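Local coordinates for protein Thiosulfate:glutathione sulfurtransferase (Homo sapiens, PDB 6BEV) that catalyses the transfer of sulfane sulfur from thiosulfate to glutathione, giving S-sulfanylglutathione, a central intermediate of hydrogen sulfide metabolism, by way of a cysteine persulfide, at residues Ala41-Asp45 and Ala85-Lys89; Leu68-Gln73 and Leu111-Tyr117; Asp92-Phe98 and Tyr117-Tyr123. All blocks are in the same frame, centred on the assembly; numbering follows the deposited sequence. Where two conformers were deposited one is given.

Interaction 1 (Ala41-Asp45 and Ala85-Lys89); sequences ARLFD and AEKPK
The carbonyl oxygen of Glu86 is gripped end-on by the guanidinium of Arg42, whose NH1 and NH2 both donate to Glu86 O at 2.9 Å. The oxygen lies at the guanidinium edge, close to its plane, and because the two N-H groups converge on one atom each bond is bent, to 143° at NH1 and 142° at NH2. NH2 sits in the carbonyl plane, whereas NH1 is tilted out of it. After an extended start the arginine chain bends at chi3 (81°), which brings the guanidinium up to the Glu86 carbonyl, and Phe44 CZ lies over one of its faces, offset toward the rim. Arg42 and Phe44 belong to strand 42-45 of the parallel sheet of the rhodanese fold, and the contact ties this strand to the irregular loop that runs from helix 76-83 toward strand 95-98. Around the polar grip the packing is light: Arg42 NH2 approaches Ala85 CB at 3.9 Å, Arg42 NH1 comes as near to Pro88 CD, and Phe44 CZ meets Pro88 CG at 4.3 Å. Pro88 also rests on Leu95, and the Phe44 ring stacks with Phe97 of the neighbouring strand.

Interaction 2 (Leu68-Gln73 and Leu111-Tyr117); sequences LESALQ and LARSLGY
A Schellman motif closes helix 103-114 where it packs against helix 65-73, with Gly116, at positive phi, as its C' residue. Tyr117 N bonds back to Ala112 O and Gly116 N to Arg113 O, and this reversal of the chain brings the Tyr117 ring against Leu72. Leu72 is the central side chain of the contact and uses its two branches differently. Leu72 CD2 lies over one face of the Tyr117 ring, offset toward the rim, in a CH-pi contact 4.2 Å from the ring centroid and 22° off its normal. Leu72 CD1 instead meets the helix surface at Ala112, 3.8 Å from Ala112 CB, while Leu72 CB packs on Leu115 CD1 at 4.0 Å. Leu111, its CG turned anti to the backbone nitrogen (chi1 175°), sends CD2 against the opposing helix, 3.7 Å from Glu69 N and also close to Leu68 CB. Its CD1 branch lies near Glu69 OE1, the two side chains crossing at about a right angle. At the outer end Gln73, bent at chi2, brings NE2 to 3.7 Å from Leu115 CD2. Water 1 links the tyrosine to the end of helix 65-73: it donates to Leu72 O at 3.0 Å and lies 2.6 Å from Tyr117 OH. Leu72 O also accepts from Lys87 NZ, which bonds to Met74 O as well. The helices are therefore held to each other mainly by leucine packing, while water and a lysine satisfy the carbonyl at the helix end and the tyrosine hydroxyl shares that water.

Interaction 3 (Asp92-Phe98 and Tyr117-Tyr123); sequences DEHLVFF and YTGARNY
With CG anti to its carbonyl carbon (chi1 -50°) and a bend at chi3 (68°), Arg121 lies alongside His94, the two side chains pointing the same way, and Arg121 NH1 donates to His94 ND1 at 3.0 Å. This bond is bent, and each group is tilted from the other's plane, the ring and guanidinium planes standing 52° apart. The guanidinium is held elsewhere too: Glu31 forms a salt bridge with NH1, and the carbonyls of Ala24 and Thr26 take NE and NH2. As an acceptor, His94 ND1 would be expected to carry no proton, and the neighbouring guanidinium charge would probably disfavour a protonated imidazole.

The backbones pair in parallel, strand 95-98 with strand 120-122, the two strands of a beta-alpha-beta crossover through helix 103-114. Leu95 O accepts from Arg121 N at 2.8 Å, Arg121 O from Phe97 N, and Phe97 O from Tyr123 N. Leu95 N bonds to Gly119 O, where the type I turn from Tyr117 to Ala120 leads into the strand. Gly119 packs closely here: its CA, with no side chain attached, comes within 3.3 Å of Asp92 O in a CA-H...O contact. Water 2 donates to Asp92 O and accepts from Gly119 N, and water 3 joins the same carbonyl to Thr118 OG1.

On the sheet face bearing Leu95, Ala120 and Phe97, Phe97 CE1 touches Ala120 CB at 3.7 Å, and Leu95 CD1 meets Tyr117 CD2 at 3.9 Å. On the face bearing Val96 and Arg121, Val96 CG1 lies 3.7 Å from Tyr123 CB, and Tyr123 in turn packs on helix 29-38.

How the interactions relate
Strand 95-98 lies between strands 42-45 and 120-122, so interactions 1 and 3 meet in one sheet: Phe44 N lies 2.8 Å from Val96 O, and Arg42 O equally far from Val96 N. Interaction 2 packs against the sheet face carrying Phe97, where Leu68 CD2 comes within 3.9 Å of Phe97 CE2. It shares Tyr117 with interaction 3, and Lys87 NZ of interaction 1 reaches Leu72 O at 2.8 Å. The persulfide-forming Cys99 directly follows strand 95-98. The side chain of Phe98 in interaction 3 is about 6 Å from that of Cys99. The Phe44 side chain of interaction 1 is about 10 Å from that of Cys99, and the Leu68 side chain of interaction 2 about 11 Å.

Interaction 1 (Ala41-Asp45 and Ala85-Lys89)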
loop_
_atom_site.group_PDB
_atom_site.type_symbol
_atom_site.label_atom_id
_atom_site.label_comp_id
_atom_site.label_asym_id
_atom_site.label_seq_id
_atom_site.Cartn_x
_atom_site.Cartn_y
_atom_site.Cartn_z
ATOM N N ALA A 41 4.100 0.374 9.836
ATOM C CA ALA A 41 3.600 0.051 8.501
ATOM C C ALA A 41 3.335 1.324 7.715
ATOM O O ALA A 41 2.899 2.337 8.261
ATOM C CB ALA A 41 2.298 -0.754 8.561
ATOM N N ARG A 42 3.568 1.238 6.411
ATOM C CA ARG A 42 3.196 2.270 5.460
ATOM C C ARG A 42 2.105 1.703 4.574
ATOM O O ARG A 42 2.180 0.543 4.177
ATOM C CB ARG A 42 4.379 2.641 4.579
ATOM C CG ARG A 42 5.314 3.658 5.145
ATOM C CD ARG A 42 6.284 4.095 4.055
ATOM N NE ARG A 42 5.771 5.100 3.111
ATOM C CZ ARG A 42 6.510 5.655 2.140
ATOM N NH1 ARG A 42 7.769 5.289 1.961
ATOM N NH2 ARG A 42 6.002 6.571 1.326
ATOM N N LEU A 43 1.111 2.519 4.267
ATOM C CA LEU A 43 -0.052 2.100 3.506
ATOM C C LEU A 43 -0.006 2.696 2.110
ATOM O O LEU A 43 0.250 3.894 1.946
ATOM C CB LEU A 43 -1.332 2.603 4.179
ATOM C CG LEU A 43 -1.786 1.872 5.436
ATOM C CD1 LEU A 43 -2.788 2.720 6.216
ATOM C CD2 LEU A 43 -2.386 0.549 5.051
ATOM N N PHE A 44 -0.372 1.884 1.123
ATOM C CA PHE A 44 -0.471 2.296 -0.278
ATOM C C PHE A 44 -1.825 1.849 -0.816
ATOM O O PHE A 44 -2.082 0.646 -0.930
ATOM C CB PHE A 44 0.652 1.682 -1.109
ATOM C CG PHE A 44 2.021 2.033 -0.611
ATOM C CD1 PHE A 44 2.670 3.158 -1.073
ATOM C CD2 PHE A 44 2.657 1.255 0.334
ATOM C CE1 PHE A 44 3.928 3.499 -0.592
ATOM C CE2 PHE A 44 3.900 1.596 0.825
ATOM C CZ PHE A 44 4.542 2.706 0.347
ATOM N N ASP A 45 -2.671 2.823 -1.153
ATOM C CA ASP A 45 -3.969 2.587 -1.785
ATOM C C ASP A 45 -3.703 2.501 -3.282
ATOM O O ASP A 45 -3.276 3.485 -3.896
ATOM C CB ASP A 45 -4.892 3.763 -1.462
ATOM C CG ASP A 45 -6.332 3.554 -1.929
ATOM O OD1 ASP A 45 -6.574 2.804 -2.894
ATOM O OD2 ASP A 45 -7.219 4.180 -1.320
ATOM N N ALA A 85 5.789 12.245 -1.061
ATOM C CA ALA A 85 6.180 11.344 0.015
ATOM C C ALA A 85 7.510 10.726 -0.393
ATOM O O ALA A 85 7.899 10.778 -1.557
ATOM C CB ALA A 85 5.138 10.246 0.256
ATOM N N GLU A 86 8.206 10.138 0.577
ATOM C CA GLU A 86 9.505 9.537 0.306
ATOM C C GLU A 86 9.340 8.151 -0.318
ATOM O O GLU A 86 8.501 7.353 0.104
ATOM C CB GLU A 86 10.309 9.436 1.604
ATOM C CG GLU A 86 11.752 8.985 1.426
ATOM C CD GLU A 86 12.571 9.105 2.707
ATOM O OE1 GLU A 86 12.711 10.231 3.236
ATOM O OE2 GLU A 86 13.078 8.072 3.191
ATOM N N LYS A 87 10.157 7.862 -1.320
ATOM C CA LYS A 87 10.111 6.563 -1.975
ATOM C C LYS A 87 10.470 5.472 -0.968
ATOM O O LYS A 87 11.440 5.620 -0.223
ATOM C CB LYS A 87 11.105 6.527 -3.139
ATOM C CG LYS A 87 10.993 5.279 -4.003
ATOM C CD LYS A 87 12.037 5.209 -5.102
ATOM C CE LYS A 87 11.811 3.980 -5.945
ATOM N NZ LYS A 87 12.883 3.779 -6.946
ATOM N N PRO A 88 9.736 4.367 -0.921
ATOM C CA PRO A 88 10.143 3.264 -0.054
ATOM C C PRO A 88 11.469 2.673 -0.502
ATOM O O PRO A 88 11.866 2.769 -1.659
ATOM C CB PRO A 88 9.014 2.245 -0.228
ATOM C CG PRO A 88 8.408 2.558 -1.540
ATOM C CD PRO A 88 8.537 4.041 -1.704
ATOM N N LYS A 89 12.136 2.008 0.432
ATOM C CA LYS A 89 13.408 1.337 0.194
ATOM C C LYS A 89 13.189 -0.169 0.199
ATOM O O LYS A 89 12.248 -0.669 0.817
ATOM C CB LYS A 89 14.421 1.725 1.273
ATOM C CG LYS A 89 14.680 3.229 1.338
ATOM C CD LYS A 89 15.580 3.629 2.502
ATOM C CE LYS A 89 14.966 3.305 3.863
ATOM N NZ LYS A 89 13.570 3.833 4.085
#

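Interaction 2 (Leu68-Gln73 and Leu111-Tyr117)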
loop_
_atom_site.group_PDB
_atom_site.type_symbol
_atom_site.label_atom_id
_atom_site.label_comp_id
_atom_site.label_asym_id
_atom_site.label_seq_id
_atom_site.Cartn_x
_atom_site.Cartn_y
_atom_site.Cartn_z
ATOM N N LEU A 68 2.226 1.877 -10.399
ATOM C CA LEU A 68 3.121 1.408 -9.343
ATOM C C LEU A 68 4.476 0.966 -9.876
ATOM O O LEU A 68 5.496 1.200 -9.219
ATOM C CB LEU A 68 2.448 0.300 -8.538
ATOM C CG LEU A 68 3.246 -0.253 -7.354
ATOM C CD1 LEU A 68 3.588 0.817 -6.332
ATOM C CD2 LEU A 68 2.475 -1.351 -6.697
ATOM N N GLU A 69 4.516 0.288 -11.018
ATOM C CA GLU A 69 5.803 -0.099 -11.584
ATOM C C GLU A 69 6.679 1.127 -11.796
ATOM O O GLU A 69 7.843 1.159 -11.379
ATOM C CB GLU A 69 5.557 -0.839 -12.895
ATOM C CG GLU A 69 6.768 -1.411 -13.536
ATOM C CD GLU A 69 6.399 -2.569 -14.430
ATOM O OE1 GLU A 69 7.030 -3.632 -14.309
ATOM O OE2 GLU A 69 5.441 -2.427 -15.226
ATOM N N SER A 70 6.127 2.156 -12.432
ATOM C CA SER A 70 6.909 3.356 -12.672
ATOM C C SER A 70 7.292 4.039 -11.368
ATOM O O SER A 70 8.406 4.559 -11.245
ATOM C CB SER A 70 6.170 4.297 -13.621
ATOM O OG SER A 70 5.008 4.818 -13.025
ATOM N N ALA A 71 6.397 4.036 -10.372
ATOM C CA ALA A 71 6.730 4.632 -9.078
ATOM C C ALA A 71 7.902 3.922 -8.410
ATOM O O ALA A 71 8.758 4.565 -7.790
ATOM C CB ALA A 71 5.508 4.602 -8.152
ATOM N N LEU A 72 7.923 2.594 -8.460
ATOM C CA LEU A 72 9.008 1.852 -7.836
ATOM C C LEU A 72 10.290 1.909 -8.652
ATOM O O LEU A 72 11.365 1.673 -8.099
ATOM C CB LEU A 72 8.584 0.404 -7.573
ATOM C CG LEU A 72 7.417 0.254 -6.602
ATOM C CD1 LEU A 72 7.027 -1.216 -6.480
ATOM C CD2 LEU A 72 7.736 0.833 -5.222
ATOM N N GLN A 73 10.205 2.227 -9.941
ATOM C CA GLN A 73 11.392 2.326 -10.785
ATOM C C GLN A 73 11.981 3.723 -10.815
ATOM O O GLN A 73 13.170 3.869 -11.134
ATOM C CB GLN A 73 11.058 1.916 -12.225
ATOM C CG GLN A 73 10.646 0.470 -12.400
ATOM C CD GLN A 73 11.814 -0.493 -12.554
ATOM O OE1 GLN A 73 12.980 -0.174 -12.258
ATOM N NE2 GLN A 73 11.512 -1.685 -13.028
ATOM N N LEU A 111 3.754 -7.357 -7.699
ATOM C CA LEU A 111 4.628 -6.506 -8.493
ATOM C C LEU A 111 5.776 -5.969 -7.644
ATOM O O LEU A 111 6.955 -6.037 -8.033
ATOM C CB LEU A 111 3.809 -5.370 -9.117
ATOM C CG LEU A 111 4.598 -4.311 -9.881
ATOM C CD1 LEU A 111 5.353 -4.910 -11.040
ATOM C CD2 LEU A 111 3.629 -3.241 -10.354
ATOM N N ALA A 112 5.442 -5.420 -6.475
ATOM C CA ALA A 112 6.469 -4.857 -5.615
ATOM C C ALA A 112 7.473 -5.924 -5.196
ATOM O O ALA A 112 8.690 -5.702 -5.256
ATOM C CB ALA A 112 5.820 -4.196 -4.400
ATOM N N ARG A 113 6.987 -7.096 -4.775
ATOM C CA ARG A 113 7.902 -8.174 -4.425
ATOM C C ARG A 113 8.812 -8.518 -5.597
ATOM O O ARG A 113 10.001 -8.783 -5.402
ATOM C CB ARG A 113 7.133 -9.411 -3.959
ATOM C CG ARG A 113 6.509 -9.213 -2.608
ATOM C CD ARG A 113 6.198 -10.458 -1.867
ATOM N NE ARG A 113 5.958 -10.100 -0.483
ATOM C CZ ARG A 113 6.091 -10.930 0.538
ATOM N NH1 ARG A 113 6.470 -12.191 0.343
ATOM N NH2 ARG A 113 5.839 -10.492 1.761
ATOM N N SER A 114 8.272 -8.528 -6.816
ATOM C CA SER A 114 9.054 -8.921 -7.985
ATOM C C SER A 114 10.176 -7.946 -8.288
ATOM O O SER A 114 11.121 -8.312 -9.006
ATOM C CB SER A 114 8.157 -9.080 -9.214
ATOM O OG SER A 114 7.827 -7.847 -9.821
ATOM N N LEU A 115 10.082 -6.714 -7.792
ATOM C CA LEU A 115 11.104 -5.695 -7.967
ATOM C C LEU A 115 12.048 -5.614 -6.780
ATOM O O LEU A 115 12.924 -4.737 -6.753
ATOM C CB LEU A 115 10.457 -4.343 -8.265
ATOM C CG LEU A 115 9.684 -4.284 -9.586
ATOM C CD1 LEU A 115 8.951 -2.960 -9.711
ATOM C CD2 LEU A 115 10.584 -4.505 -10.788
ATOM N N GLY A 116 11.912 -6.530 -5.823
ATOM C CA GLY A 116 12.839 -6.641 -4.723
ATOM C C GLY A 116 12.352 -6.105 -3.393
ATOM O O GLY A 116 13.117 -6.139 -2.420
ATOM N N TYR A 117 11.105 -5.631 -3.302
ATOM C CA TYR A 117 10.570 -5.086 -2.050
ATOM C C TYR A 117 10.043 -6.234 -1.205
ATOM O O TYR A 117 8.861 -6.588 -1.240
ATOM C CB TYR A 117 9.503 -4.031 -2.327
ATOM C CG TYR A 117 10.075 -2.796 -2.983
ATOM C CD1 TYR A 117 10.310 -2.759 -4.358
ATOM C CD2 TYR A 117 10.441 -1.686 -2.240
ATOM C CE1 TYR A 117 10.873 -1.658 -4.964
ATOM C CE2 TYR A 117 10.997 -0.575 -2.845
ATOM C CZ TYR A 117 11.219 -0.563 -4.206
ATOM O OH TYR A 117 11.775 0.541 -4.797
HETATM O O HOH W 1 13.535 0.076 -6.721
#

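Interaction 3 (Asp92-Phe98 and Tyr117-Tyr123)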
loop_
_atom_site.group_PDB
_atom_site.type_symbol
_atom_site.label_atom_id
_atom_site.label_comp_id
_atom_site.label_asym_id
_atom_site.label_seq_id
_atom_site.Cartn_x
_atom_site.Cartn_y
_atom_site.Cartn_z
ATOM N N ASP A 92 12.550 -2.019 3.375
ATOM C CA ASP A 92 11.514 -1.585 4.295
ATOM C C ASP A 92 10.654 -2.766 4.692
ATOM O O ASP A 92 10.464 -3.706 3.923
ATOM C CB ASP A 92 10.618 -0.531 3.666
ATOM C CG ASP A 92 11.267 0.826 3.597
ATOM O OD1 ASP A 92 12.314 1.054 4.245
ATOM O OD2 ASP A 92 10.726 1.680 2.866
ATOM N N GLU A 93 10.132 -2.725 5.911
ATOM C CA GLU A 93 9.164 -3.734 6.278
ATOM C C GLU A 93 7.745 -3.168 6.266
ATOM O O GLU A 93 7.531 -1.960 6.377
ATOM C CB GLU A 93 9.507 -4.266 7.663
ATOM C CG GLU A 93 10.844 -4.971 7.713
ATOM C CD GLU A 93 11.189 -5.407 9.111
ATOM O OE1 GLU A 93 11.723 -4.576 9.878
ATOM O OE2 GLU A 93 10.895 -6.570 9.455
ATOM N N HIS A 94 6.782 -4.058 6.074
ATOM C CA HIS A 94 5.375 -3.739 6.188
ATOM C C HIS A 94 4.975 -2.588 5.275
ATOM O O HIS A 94 4.337 -1.608 5.693
ATOM C CB HIS A 94 4.987 -3.477 7.629
ATOM C CG HIS A 94 5.471 -4.521 8.568
ATOM N ND1 HIS A 94 5.040 -5.828 8.520
ATOM C CD2 HIS A 94 6.358 -4.445 9.587
ATOM C CE1 HIS A 94 5.636 -6.511 9.479
ATOM N NE2 HIS A 94 6.440 -5.696 10.139
ATOM N N LEU A 95 5.326 -2.745 3.998
ATOM C CA LEU A 95 4.792 -1.902 2.933
ATOM C C LEU A 95 3.469 -2.549 2.523
ATOM O O LEU A 95 3.454 -3.580 1.851
ATOM C CB LEU A 95 5.767 -1.820 1.766
ATOM C CG LEU A 95 7.171 -1.285 2.093
ATOM C CD1 LEU A 95 8.025 -1.327 0.846
ATOM C CD2 LEU A 95 7.132 0.117 2.668
ATOM N N VAL A 96 2.358 -1.983 2.978
ATOM C CA VAL A 96 1.054 -2.628 2.885
ATOM C C VAL A 96 0.253 -2.005 1.749
ATOM O O VAL A 96 -0.068 -0.811 1.777
ATOM C CB VAL A 96 0.298 -2.532 4.217
ATOM C CG1 VAL A 96 -1.085 -3.134 4.073
ATOM C CG2 VAL A 96 1.083 -3.228 5.317
ATOM N N PHE A 97 -0.099 -2.831 0.768
ATOM C CA PHE A 97 -0.879 -2.423 -0.392
ATOM C C PHE A 97 -2.316 -2.899 -0.232
ATOM O O PHE A 97 -2.569 -3.968 0.344
ATOM C CB PHE A 97 -0.252 -3.023 -1.665
ATOM C CG PHE A 97 1.153 -2.548 -1.893
ATOM C CD1 PHE A 97 2.239 -3.192 -1.313
ATOM C CD2 PHE A 97 1.393 -1.411 -2.659
ATOM C CE1 PHE A 97 3.519 -2.705 -1.497
ATOM C CE2 PHE A 97 2.672 -0.931 -2.835
ATOM C CZ PHE A 97 3.725 -1.580 -2.258
ATOM N N PHE A 98 -3.261 -2.119 -0.769
ATOM C CA PHE A 98 -4.654 -2.545 -0.710
ATOM C C PHE A 98 -5.472 -1.882 -1.812
ATOM O O PHE A 98 -5.181 -0.768 -2.249
ATOM C CB PHE A 98 -5.287 -2.223 0.660
ATOM C CG PHE A 98 -5.459 -0.752 0.925
ATOM C CD1 PHE A 98 -6.650 -0.081 0.640
ATOM C CD2 PHE A 98 -4.416 -0.019 1.456
ATOM C CE1 PHE A 98 -6.757 1.291 0.869
ATOM C CE2 PHE A 98 -4.533 1.353 1.688
ATOM C CZ PHE A 98 -5.701 2.003 1.399
ATOM N N TYR A 117 11.105 -5.631 -3.302
ATOM C CA TYR A 117 10.570 -5.086 -2.050
ATOM C C TYR A 117 10.043 -6.234 -1.205
ATOM O O TYR A 117 8.861 -6.588 -1.240
ATOM C CB TYR A 117 9.503 -4.031 -2.327
ATOM C CG TYR A 117 10.075 -2.796 -2.983
ATOM C CD1 TYR A 117 10.310 -2.759 -4.358
ATOM C CD2 TYR A 117 10.441 -1.686 -2.240
ATOM C CE1 TYR A 117 10.873 -1.658 -4.964
ATOM C CE2 TYR A 117 10.997 -0.575 -2.845
ATOM C CZ TYR A 117 11.219 -0.563 -4.206
ATOM O OH TYR A 117 11.775 0.541 -4.797
ATOM N N THR A 118 10.942 -6.811 -0.413
ATOM C CA THR A 118 10.619 -8.004 0.360
ATOM C C THR A 118 9.619 -7.724 1.473
ATOM O O THR A 118 9.035 -8.677 2.012
ATOM C CB THR A 118 11.886 -8.605 0.970
ATOM O OG1 THR A 118 12.550 -7.616 1.755
ATOM C CG2 THR A 118 12.840 -9.093 -0.101
ATOM N N GLY A 119 9.401 -6.459 1.823
ATOM C CA GLY A 119 8.445 -6.052 2.829
ATOM C C GLY A 119 7.049 -5.794 2.321
ATOM O O GLY A 119 6.180 -5.408 3.108
ATOM N N ALA A 120 6.798 -5.998 1.031
ATOM C CA ALA A 120 5.472 -5.759 0.480
ATOM C C ALA A 120 4.493 -6.821 0.960
ATOM O O ALA A 120 4.778 -8.019 0.906
ATOM C CB ALA A 120 5.544 -5.764 -1.044
ATOM N N ARG A 121 3.329 -6.369 1.416
ATOM C CA ARG A 121 2.271 -7.240 1.899
ATOM C C ARG A 121 0.922 -6.710 1.424
ATOM O O ARG A 121 0.735 -5.505 1.311
ATOM C CB ARG A 121 2.261 -7.291 3.448
ATOM C CG ARG A 121 3.643 -7.576 4.052
ATOM C CD ARG A 121 3.654 -7.544 5.564
ATOM N NE ARG A 121 2.902 -8.665 6.100
ATOM C CZ ARG A 121 2.551 -8.792 7.374
ATOM N NH1 ARG A 121 2.881 -7.854 8.244
ATOM N NH2 ARG A 121 1.844 -9.842 7.763
ATOM N N ASN A 122 -0.038 -7.620 1.207
ATOM C CA ASN A 122 -1.383 -7.268 0.755
ATOM C C ASN A 122 -2.325 -7.303 1.948
ATOM O O ASN A 122 -2.415 -8.331 2.627
ATOM C CB ASN A 122 -1.866 -8.280 -0.288
ATOM C CG ASN A 122 -3.239 -7.946 -0.854
ATOM O OD1 ASN A 122 -3.628 -6.777 -0.986
ATOM N ND2 ASN A 122 -3.984 -8.993 -1.206
ATOM N N TYR A 123 -3.047 -6.207 2.175
ATOM C CA TYR A 123 -4.155 -6.234 3.126
ATOM C C TYR A 123 -5.369 -6.810 2.378
ATOM O O TYR A 123 -6.176 -6.094 1.784
ATOM C CB TYR A 123 -4.398 -4.856 3.731
ATOM C CG TYR A 123 -5.678 -4.797 4.535
ATOM C CD1 TYR A 123 -6.072 -5.870 5.316
ATOM C CD2 TYR A 123 -6.516 -3.694 4.477
ATOM C CE1 TYR A 123 -7.272 -5.846 6.013
ATOM C CE2 TYR A 123 -7.704 -3.658 5.177
ATOM C CZ TYR A 123 -8.087 -4.739 5.938
ATOM O OH TYR A 123 -9.289 -4.702 6.600
HETATM O O HOH W 2 10.404 -3.949 1.077
HETATM O O HOH W 3 11.791 -6.257 4.023
#